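Local atomic coordinates of ferredoxin (Thermus aquaticus, PDB entry 1H98), a protein that transfers electrons in a wide variety of metabolic reactions, using one [3Fe-4S] cluster and one [4Fe-4S] cluster. Residues P1-E6 against E58-Q63; P7-K12 against K65-K70; G29-I34 against R72-L77. One frame throughout, in Å; residues are numbered along the deposited sequence.

In the fold
The chain starts with strand 2-4 in contact 1 and runs straight on into the turn of contact 2, which carries a ligand of the [3Fe-4S] cluster. Segment 29-34 of contact 3 follows, ending in strand 32-34. The partners come late and in the same order: 58-63, then 65-70, then 72-77. Contacts 1 and 2 therefore close loops of 51 and 52 residues, and contact 3 closes one of 37. All three cross; none nests. Together they lay the C-terminal part, with helix 66-74, against the two-cluster core. Contacts 2 and 3 share this helix. Gln-31 of contact 3 links to Ile-4 of contact 1 and to Lys-70 of contact 2.

Contact 1. Residues P1-E6 against E58-Q63; sequences PHVICE and EDVPEQ. Unlike the reference sequence in segment 1-6: Glu-6 (reference Gln). With SF4 (iron/sulfur cluster), chain B.
Val-3 and Val-60 mark the closest approach of the two backbones, with 7.5 Å from CA to CA. Segments 1-6 and 58-63 run in roughly the same direction. They do not pair as strands, and side chains fill the gap. Strand 2-4 has its own partner, the antiparallel strand 54-56. Segment 58-63 is the connection from that strand to helix 66-74.

Val-60 carries the contact with both its methyls. Its CG2 comes up to Val-3 CB at 4.0 Å. Its CG1 lies anti to the backbone N (chi1 170°) and reaches Cys-5 SG, also at 4.0 Å. The valine thus forks between two residues that stand on the same side of the N-terminal segment. Cys-5 is not one of the seven cysteines that hold the clusters; its sulfur serves here as an apolar surface. Ile-68 adds to the packing around Val-3, and Trp-64 and Tyr-67 add to that around Cys-5.

At the N-terminal end Glu-58 bends at chi2 (81°) and lies alongside Pro-1, with OE1 4.0 Å from Pro-1 O. Both are acceptor oxygens, so this is proximity and not a bond. The CB of His-2 leaves the strand on the side away from 58-63, and its ring packs against the [4Fe-4S] cluster. Cluster S2 lies 3.4 Å above one face of the ring, displaced toward the rim, and ND1 is hydrogen-bonded to Asp-41.

The chemistry implies a contact held by burial of apolar groups. Glu-58 OE1 is 6.0 Å from His-2 ND1, so its charge may influence the ring only at a distance.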
loop_
_atom_site.group_PDB
_atom_site.type_symbol
_atom_site.label_atom_id
_atom_site.label_comp_id
_atom_site.label_asym_id
_atom_site.label_seq_id
_atom_site.Cartn_x
_atom_site.Cartn_y
_atom_site.Cartn_z
ATOM N N PRO A 1 6.590 4.921 -6.153
ATOM C CA PRO A 1 5.703 4.720 -4.978
ATOM C C PRO A 1 5.592 3.245 -4.579
ATOM O O PRO A 1 6.069 2.374 -5.309
ATOM C CB PRO A 1 4.335 5.288 -5.349
ATOM C CG PRO A 1 4.451 5.459 -6.865
ATOM C CD PRO A 1 5.902 5.790 -7.123
ATOM N N HIS A 2 5.107 2.987 -3.363
ATOM C CA HIS A 2 4.890 1.621 -2.885
ATOM C C HIS A 2 3.396 1.356 -3.082
ATOM O O HIS A 2 2.607 2.300 -3.162
ATOM C CB HIS A 2 5.300 1.462 -1.419
ATOM C CG HIS A 2 6.763 1.193 -1.231
ATOM N ND1 HIS A 2 7.745 1.978 -1.797
ATOM C CD2 HIS A 2 7.409 0.222 -0.544
ATOM C CE1 HIS A 2 8.933 1.501 -1.471
ATOM N NE2 HIS A 2 8.756 0.434 -0.710
ATOM N N VAL A 3 3.010 0.091 -3.174
ATOM C CA VAL A 3 1.622 -0.272 -3.430
ATOM C C VAL A 3 1.119 -1.356 -2.483
ATOM O O VAL A 3 1.831 -2.321 -2.221
ATOM C CB VAL A 3 1.485 -0.792 -4.899
ATOM C CG1 VAL A 3 0.047 -1.183 -5.211
ATOM C CG2 VAL A 3 1.980 0.274 -5.894
ATOM N N ILE A 4 -0.089 -1.181 -1.947
ATOM C CA ILE A 4 -0.676 -2.185 -1.060
ATOM C C ILE A 4 -1.470 -3.140 -1.950
ATOM O O ILE A 4 -2.395 -2.728 -2.665
ATOM C CB ILE A 4 -1.600 -1.559 0.028
ATOM C CG1 ILE A 4 -0.765 -0.716 1.001
ATOM C CG2 ILE A 4 -2.356 -2.659 0.769
ATOM C CD1 ILE A 4 -1.562 -0.045 2.100
ATOM N N CYS A 5 -1.087 -4.409 -1.926
ATOM C CA CYS A 5 -1.731 -5.407 -2.760
ATOM C C CYS A 5 -2.789 -6.260 -2.064
ATOM O O CYS A 5 -3.180 -5.994 -0.922
ATOM C CB CYS A 5 -0.665 -6.265 -3.450
ATOM S SG CYS A 5 0.512 -5.282 -4.438
ATOM N N GLU A 6 -3.214 -7.312 -2.756
ATOM C CA GLU A 6 -4.254 -8.228 -2.303
ATOM C C GLU A 6 -4.327 -8.720 -0.852
ATOM O O GLU A 6 -5.401 -8.693 -0.253
ATOM C CB GLU A 6 -4.297 -9.428 -3.245
ATOM C CG GLU A 6 -5.459 -10.360 -3.003
ATOM C CD GLU A 6 -5.718 -11.255 -4.191
ATOM O OE1 GLU A 6 -6.090 -10.724 -5.269
ATOM O OE2 GLU A 6 -5.547 -12.484 -4.042
ATOM N N GLU A 58 7.795 -1.165 -8.681
ATOM C CA GLU A 58 8.619 -1.892 -9.643
ATOM C C GLU A 58 8.661 -3.391 -9.353
ATOM O O GLU A 58 8.938 -4.188 -10.248
ATOM C CB GLU A 58 10.058 -1.357 -9.631
ATOM C CG GLU A 58 10.202 0.153 -9.430
ATOM C CD GLU A 58 10.108 0.576 -7.965
ATOM O OE1 GLU A 58 9.059 1.129 -7.573
ATOM O OE2 GLU A 58 11.081 0.354 -7.208
ATOM N N ASP A 59 8.360 -3.771 -8.116
ATOM C CA ASP A 59 8.414 -5.165 -7.708
ATOM C C ASP A 59 7.062 -5.827 -7.476
ATOM O O ASP A 59 7.000 -6.962 -6.999
ATOM C CB ASP A 59 9.282 -5.301 -6.454
ATOM C CG ASP A 59 10.715 -4.809 -6.670
ATOM O OD1 ASP A 59 11.339 -5.182 -7.692
ATOM O OD2 ASP A 59 11.220 -4.054 -5.808
ATOM N N VAL A 60 5.979 -5.129 -7.801
ATOM C CA VAL A 60 4.642 -5.695 -7.625
ATOM C C VAL A 60 4.525 -6.977 -8.460
ATOM O O VAL A 60 4.817 -6.967 -9.664
ATOM C CB VAL A 60 3.542 -4.694 -8.054
ATOM C CG1 VAL A 60 2.181 -5.380 -8.088
ATOM C CG2 VAL A 60 3.512 -3.507 -7.094
ATOM N N PRO A 61 4.135 -8.104 -7.824
ATOM C CA PRO A 61 3.986 -9.390 -8.521
ATOM C C PRO A 61 3.097 -9.258 -9.750
ATOM O O PRO A 61 2.057 -8.599 -9.704
ATOM C CB PRO A 61 3.343 -10.285 -7.456
ATOM C CG PRO A 61 3.915 -9.750 -6.192
ATOM C CD PRO A 61 3.800 -8.249 -6.397
ATOM N N GLU A 62 3.496 -9.920 -10.833
ATOM C CA GLU A 62 2.778 -9.882 -12.103
ATOM C C GLU A 62 1.284 -10.117 -11.931
ATOM O O GLU A 62 0.464 -9.458 -12.562
ATOM C CB GLU A 62 3.361 -10.926 -13.059
ATOM C CG GLU A 62 3.164 -10.604 -14.536
ATOM N N GLN A 63 0.935 -11.004 -11.011
ATOM C CA GLN A 63 -0.456 -11.342 -10.754
ATOM C C GLN A 63 -1.228 -10.243 -10.029
ATOM O O GLN A 63 -2.458 -10.197 -10.088
ATOM C CB GLN A 63 -0.532 -12.641 -9.957
ATOM C CG GLN A 63 0.127 -13.842 -10.642
ATOM C CD GLN A 63 1.651 -13.834 -10.573
ATOM O OE1 GLN A 63 2.257 -13.053 -9.832
ATOM N NE2 GLN A 63 2.275 -14.721 -11.335
HETATM FE FE1 SF4 B . 5.710 5.288 1.101
HETATM FE FE2 SF4 B . 5.036 5.637 3.774
HETATM FE FE3 SF4 B . 5.695 3.122 2.828
HETATM FE FE4 SF4 B . 7.617 5.083 3.107
HETATM S S1 SF4 B . 6.404 4.086 4.818
HETATM S S2 SF4 B . 7.313 3.628 1.259
HETATM S S3 SF4 B . 6.451 6.974 2.514
HETATM S S4 SF4 B . 3.851 4.414 2.189
#

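Contact 2. Residues P7-K12 against K65-K70; sequences PCIGVK and KSYIEK. With F3S (Fe3-s4 cluster), chain C.
Lys-70 NZ is gripped by two groups, a salt bridge to Asp-30 OD2 and a hydrogen bond to Gln-31 OE1. The tip of Ile-9 lies beside this ammonium group, with CD1 3.8 Å from Lys-70 NZ. The lysine reaches there fully stretched: CG is anti to the backbone N (chi1 -173°) and every later torsion is near 180°.

The same methyl serves Tyr-67. Ile-9 CD1 sits at the edge of the ring, near its plane, 3.6 Å from Tyr-67 OH and 4.1 Å from Tyr-67 CE2. The phenol oxygen has its polar partner in Glu-6. Ile-9 therefore covers the flank of two polar tips whose bonds go to other residues. The contact is small and lies at the surface.

Cys-8, next to Ile-9, binds the FE3 iron of the [3Fe-4S] cluster through SG at 2.2 Å. Its carbonyl O accepts from both Val-11 N and Lys-12 N, which closes the turn beside the cluster. Val-11 CG1 packs on sulfur S4.

Segment 7-12 is the connection that follows strand 2-4 and leads to helix 15-19. Through Ile-9 it meets the first part of helix 66-74, while Trp-64 stands edge-to-face with Tyr-67.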
loop_
_atom_site.group_PDB
_atom_site.type_symbol
_atom_site.label_atom_id
_atom_site.label_comp_id
_atom_site.label_asym_id
_atom_site.label_seq_id
_atom_site.Cartn_x
_atom_site.Cartn_y
_atom_site.Cartn_z
ATOM N N PRO A 7 -3.200 -9.157 -0.264
ATOM C CA PRO A 7 -3.219 -9.653 1.121
ATOM C C PRO A 7 -3.868 -8.761 2.193
ATOM O O PRO A 7 -4.311 -9.260 3.232
ATOM C CB PRO A 7 -1.735 -9.901 1.409
ATOM C CG PRO A 7 -1.195 -10.259 0.068
ATOM C CD PRO A 7 -1.834 -9.222 -0.810
ATOM N N CYS A 8 -3.917 -7.455 1.946
ATOM C CA CYS A 8 -4.500 -6.508 2.898
ATOM C C CYS A 8 -6.007 -6.696 3.039
ATOM O O CYS A 8 -6.565 -6.463 4.112
ATOM C CB CYS A 8 -4.211 -5.059 2.469
ATOM S SG CYS A 8 -4.742 -3.775 3.653
ATOM N N ILE A 9 -6.652 -7.122 1.957
ATOM C CA ILE A 9 -8.093 -7.323 1.948
ATOM C C ILE A 9 -8.498 -8.379 2.968
ATOM O O ILE A 9 -7.973 -9.491 2.973
ATOM C CB ILE A 9 -8.587 -7.725 0.543
ATOM C CG1 ILE A 9 -8.210 -6.641 -0.469
ATOM C CG2 ILE A 9 -10.105 -7.933 0.547
ATOM C CD1 ILE A 9 -8.579 -6.984 -1.898
ATOM N N GLY A 10 -9.430 -8.019 3.839
ATOM C CA GLY A 10 -9.884 -8.946 4.857
ATOM C C GLY A 10 -8.972 -8.962 6.066
ATOM O O GLY A 10 -9.227 -9.693 7.019
ATOM N N VAL A 11 -7.910 -8.161 6.040
ATOM C CA VAL A 11 -6.971 -8.109 7.153
ATOM C C VAL A 11 -6.876 -6.702 7.735
ATOM O O VAL A 11 -7.165 -6.500 8.909
ATOM C CB VAL A 11 -5.569 -8.599 6.729
ATOM C CG1 VAL A 11 -4.595 -8.506 7.901
ATOM C CG2 VAL A 11 -5.656 -10.034 6.227
ATOM N N LYS A 12 -6.474 -5.739 6.911
ATOM C CA LYS A 12 -6.342 -4.344 7.331
ATOM C C LYS A 12 -5.692 -4.210 8.708
ATOM O O LYS A 12 -6.191 -3.500 9.583
ATOM C CB LYS A 12 -7.707 -3.652 7.304
ATOM C CG LYS A 12 -8.333 -3.618 5.918
ATOM C CD LYS A 12 -9.737 -3.030 5.922
ATOM C CE LYS A 12 -9.734 -1.567 6.328
ATOM N NZ LYS A 12 -11.099 -0.976 6.283
ATOM N N LYS A 65 -0.567 -6.793 -10.500
ATOM C CA LYS A 65 -0.352 -5.508 -11.175
ATOM C C LYS A 65 -1.564 -4.588 -11.117
ATOM O O LYS A 65 -1.417 -3.367 -11.077
ATOM C CB LYS A 65 0.047 -5.720 -12.635
ATOM C CG LYS A 65 1.318 -6.542 -12.815
ATOM C CD LYS A 65 2.587 -5.722 -12.665
ATOM C CE LYS A 65 2.875 -4.961 -13.948
ATOM N NZ LYS A 65 4.186 -4.248 -13.939
ATOM N N SER A 66 -2.756 -5.171 -11.097
ATOM C CA SER A 66 -3.991 -4.392 -11.046
ATOM C C SER A 66 -4.095 -3.520 -9.790
ATOM O O SER A 66 -4.826 -2.524 -9.778
ATOM C CB SER A 66 -5.207 -5.314 -11.128
ATOM O OG SER A 66 -5.293 -6.153 -9.989
ATOM N N TYR A 67 -3.376 -3.891 -8.733
ATOM C CA TYR A 67 -3.417 -3.123 -7.498
ATOM C C TYR A 67 -2.736 -1.763 -7.600
ATOM O O TYR A 67 -3.020 -0.862 -6.807
ATOM C CB TYR A 67 -2.882 -3.946 -6.330
ATOM C CG TYR A 67 -3.882 -4.990 -5.893
ATOM C CD1 TYR A 67 -3.878 -6.265 -6.456
ATOM C CD2 TYR A 67 -4.882 -4.680 -4.966
ATOM C CE1 TYR A 67 -4.847 -7.202 -6.115
ATOM C CE2 TYR A 67 -5.857 -5.609 -4.621
ATOM C CZ TYR A 67 -5.834 -6.865 -5.200
ATOM O OH TYR A 67 -6.803 -7.786 -4.891
ATOM N N ILE A 68 -1.884 -1.588 -8.603
ATOM C CA ILE A 68 -1.221 -0.303 -8.799
ATOM C C ILE A 68 -2.308 0.730 -9.133
ATOM O O ILE A 68 -2.419 1.775 -8.472
ATOM C CB ILE A 68 -0.184 -0.367 -9.944
ATOM C CG1 ILE A 68 0.959 -1.317 -9.570
ATOM C CG2 ILE A 68 0.344 1.030 -10.258
ATOM C CD1 ILE A 68 1.891 -1.664 -10.728
ATOM N N GLU A 69 -3.145 0.410 -10.118
ATOM C CA GLU A 69 -4.219 1.312 -10.516
ATOM C C GLU A 69 -5.284 1.438 -9.428
ATOM O O GLU A 69 -5.866 2.508 -9.254
ATOM C CB GLU A 69 -4.843 0.875 -11.844
ATOM C CG GLU A 69 -5.900 1.843 -12.400
ATOM C CD GLU A 69 -5.406 3.289 -12.559
ATOM O OE1 GLU A 69 -4.196 3.509 -12.780
ATOM O OE2 GLU A 69 -6.243 4.216 -12.474
ATOM N N LYS A 70 -5.530 0.357 -8.689
ATOM C CA LYS A 70 -6.512 0.395 -7.605
ATOM C C LYS A 70 -6.108 1.429 -6.552
ATOM O O LYS A 70 -6.933 2.230 -6.117
ATOM C CB LYS A 70 -6.671 -0.982 -6.952
ATOM C CG LYS A 70 -7.798 -1.022 -5.934
ATOM C CD LYS A 70 -7.953 -2.384 -5.297
ATOM C CE LYS A 70 -9.103 -2.369 -4.296
ATOM N NZ LYS A 70 -9.277 -3.673 -3.602
HETATM FE FE1 F3S C . -1.127 -2.125 6.326
HETATM FE FE3 F3S C . -3.072 -3.715 5.097
HETATM FE FE4 F3S C . -0.671 -4.804 5.944
HETATM S S1 F3S C . -3.417 -2.047 6.646
HETATM S S2 F3S C . -0.185 -3.566 7.837
HETATM S S3 F3S C . -0.936 -3.196 4.271
HETATM S S4 F3S C . -2.769 -5.705 6.204
#

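Contact 3. Residues G29-I34 against R72-L77; sequences GDQFYI and RKLAGL. With F3S (Fe3-s4 cluster), chain C; SF4 (iron/sulfur cluster), chain B.
Tyr-33 lays one face of its ring over Leu-74. Leu-74 CB stands 3.7 Å from the ring centroid and 16° off the normal, a CH-pi contact. Leu-74 CD1 reaches back to Tyr-33 CB at 3.7 Å. The CE1 side of the ring extends to the next residue, with Tyr-33 CE1 3.5 Å from Ala-75 CA. With chi1 at 68°, Tyr-33 CG lies between its backbone N and carbonyl carbon, and this turns the ring across the end of the helix.

That end is a Schellman motif. Gly-76 has positive phi; Gly-76 N bonds back to Lys-73 O, and Leu-77 N to Arg-72 O. Strand 32-34 is one arm of a hairpin with strand 25-27, part of the two-cluster ferredoxin fold. Its residues alternate: Tyr-33 faces helix 66-74, while Phe-32 and Ile-34 face the clusters. Phe-32 CB lies 3.8 Å from S1 of the [3Fe-4S] cluster, and Ile-34 CD1 lies 3.7 Å from S4 of the [4Fe-4S] cluster.

Gln-31 CG touches Leu-74 CD1 at 4.4 Å. The Gln-31 amide is held at both ends: NE2 gives a nearly straight bond (168°) to Phe-32 O and also a hydrogen bond to Ile-4 O, and OE1 accepts from Lys-70.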
loop_
_atom_site.group_PDB
_atom_site.type_symbol
_atom_site.label_atom_id
_atom_site.label_comp_id
_atom_site.label_asym_id
_atom_site.label_seq_id
_atom_site.Cartn_x
_atom_site.Cartn_y
_atom_site.Cartn_z
ATOM N N GLY A 29 -11.575 1.281 2.403
ATOM C CA GLY A 29 -12.736 0.412 2.475
ATOM C C GLY A 29 -12.353 -1.042 2.656
ATOM O O GLY A 29 -12.182 -1.498 3.786
ATOM N N ASP A 30 -12.186 -1.772 1.559
ATOM C CA ASP A 30 -11.816 -3.181 1.659
ATOM C C ASP A 30 -10.326 -3.396 1.949
ATOM O O ASP A 30 -9.904 -4.507 2.270
ATOM C CB ASP A 30 -12.273 -3.965 0.416
ATOM C CG ASP A 30 -11.524 -3.582 -0.861
ATOM O OD1 ASP A 30 -10.892 -2.499 -0.937
ATOM O OD2 ASP A 30 -11.589 -4.385 -1.816
ATOM N N GLN A 31 -9.547 -2.322 1.865
ATOM C CA GLN A 31 -8.113 -2.378 2.130
ATOM C C GLN A 31 -7.601 -0.955 2.315
ATOM O O GLN A 31 -8.318 0.010 2.037
ATOM C CB GLN A 31 -7.367 -3.014 0.944
ATOM C CG GLN A 31 -7.432 -2.204 -0.362
ATOM C CD GLN A 31 -6.460 -2.709 -1.430
ATOM O OE1 GLN A 31 -6.827 -3.489 -2.304
ATOM N NE2 GLN A 31 -5.219 -2.250 -1.363
ATOM N N PHE A 32 -6.397 -0.826 2.856
ATOM C CA PHE A 32 -5.780 0.486 2.996
ATOM C C PHE A 32 -5.034 0.689 1.677
ATOM O O PHE A 32 -4.853 -0.262 0.914
ATOM C CB PHE A 32 -4.825 0.526 4.190
ATOM C CG PHE A 32 -5.468 1.014 5.457
ATOM C CD1 PHE A 32 -6.437 0.250 6.105
ATOM C CD2 PHE A 32 -5.148 2.261 5.975
ATOM C CE1 PHE A 32 -7.083 0.730 7.253
ATOM C CE2 PHE A 32 -5.788 2.750 7.123
ATOM C CZ PHE A 32 -6.758 1.980 7.758
ATOM N N TYR A 33 -4.674 1.924 1.360
ATOM C CA TYR A 33 -3.962 2.184 0.119
ATOM C C TYR A 33 -2.908 3.237 0.370
ATOM O O TYR A 33 -2.980 3.973 1.358
ATOM C CB TYR A 33 -4.932 2.641 -0.978
ATOM C CG TYR A 33 -5.544 4.001 -0.732
ATOM C CD1 TYR A 33 -4.941 5.154 -1.230
ATOM C CD2 TYR A 33 -6.718 4.135 0.009
ATOM C CE1 TYR A 33 -5.486 6.406 -0.996
ATOM C CE2 TYR A 33 -7.274 5.384 0.248
ATOM C CZ TYR A 33 -6.653 6.514 -0.256
ATOM O OH TYR A 33 -7.203 7.758 -0.019
ATOM N N ILE A 34 -1.915 3.281 -0.511
ATOM C CA ILE A 34 -0.827 4.242 -0.417
ATOM C C ILE A 34 -1.036 5.327 -1.468
ATOM O O ILE A 34 -1.230 5.024 -2.652
ATOM C CB ILE A 34 0.546 3.548 -0.634
ATOM C CG1 ILE A 34 0.888 2.675 0.583
ATOM C CG2 ILE A 34 1.639 4.581 -0.870
ATOM C CD1 ILE A 34 2.091 1.764 0.385
ATOM N N ARG A 72 -4.189 3.917 -7.032
ATOM C CA ARG A 72 -4.321 5.215 -7.696
ATOM C C ARG A 72 -5.769 5.707 -7.678
ATOM O O ARG A 72 -6.029 6.865 -7.351
ATOM C CB ARG A 72 -3.805 5.156 -9.145
ATOM C CG ARG A 72 -2.281 5.135 -9.270
ATOM C CD ARG A 72 -1.812 5.013 -10.721
ATOM N NE ARG A 72 -2.380 6.064 -11.564
ATOM C CZ ARG A 72 -1.865 7.285 -11.703
ATOM N NH1 ARG A 72 -0.753 7.623 -11.067
ATOM N NH2 ARG A 72 -2.502 8.189 -12.439
ATOM N N LYS A 73 -6.712 4.832 -8.015
ATOM C CA LYS A 73 -8.123 5.211 -8.032
ATOM C C LYS A 73 -8.620 5.562 -6.640
ATOM O O LYS A 73 -9.396 6.498 -6.474
ATOM C CB LYS A 73 -8.994 4.102 -8.630
ATOM C CG LYS A 73 -9.000 4.048 -10.160
ATOM C CD LYS A 73 -9.861 2.885 -10.647
ATOM N N LEU A 74 -8.190 4.794 -5.644
ATOM C CA LEU A 74 -8.584 5.056 -4.271
ATOM C C LEU A 74 -8.047 6.421 -3.844
ATOM O O LEU A 74 -8.695 7.144 -3.085
ATOM C CB LEU A 74 -8.082 3.944 -3.342
ATOM C CG LEU A 74 -8.776 2.581 -3.480
ATOM C CD1 LEU A 74 -8.108 1.553 -2.590
ATOM C CD2 LEU A 74 -10.243 2.693 -3.126
ATOM N N ALA A 75 -6.865 6.780 -4.338
ATOM C CA ALA A 75 -6.260 8.072 -4.020
ATOM C C ALA A 75 -6.956 9.213 -4.774
ATOM O O ALA A 75 -6.669 10.385 -4.534
ATOM C CB ALA A 75 -4.777 8.053 -4.339
ATOM N N GLY A 76 -7.862 8.853 -5.681
ATOM C CA GLY A 76 -8.603 9.829 -6.459
ATOM C C GLY A 76 -7.866 10.332 -7.682
ATOM O O GLY A 76 -8.176 11.410 -8.192
ATOM N N LEU A 77 -6.882 9.567 -8.145
ATOM C CA LEU A 77 -6.094 9.946 -9.319
ATOM C C LEU A 77 -6.642 9.298 -10.596
ATOM O O LEU A 77 -7.637 8.544 -10.505
ATOM C CB LEU A 77 -4.630 9.537 -9.121
ATOM C CG LEU A 77 -3.878 10.076 -7.899
ATOM C CD1 LEU A 77 -2.503 9.436 -7.830
ATOM C CD2 LEU A 77 -3.758 11.592 -7.958
ATOM O OXT LEU A 77 -6.047 9.520 -11.675
HETATM FE FE1 F3S C . -1.127 -2.125 6.326
HETATM FE FE3 F3S C . -3.072 -3.715 5.097
HETATM FE FE4 F3S C . -0.671 -4.804 5.944
HETATM S S1 F3S C . -3.417 -2.047 6.646
HETATM S S2 F3S C . -0.185 -3.566 7.837
HETATM S S3 F3S C . -0.936 -3.196 4.271
HETATM S S4 F3S C . -2.769 -5.705 6.204
HETATM FE FE1 SF4 B . 5.710 5.288 1.101
HETATM FE FE2 SF4 B . 5.036 5.637 3.774
HETATM FE FE3 SF4 B . 5.695 3.122 2.828
HETATM FE FE4 SF4 B . 7.617 5.083 3.107
HETATM S S1 SF4 B . 6.404 4.086 4.818
HETATM S S2 SF4 B . 7.313 3.628 1.259
HETATM S S3 SF4 B . 6.451 6.974 2.514
HETATM S S4 SF4 B . 3.851 4.414 2.189
#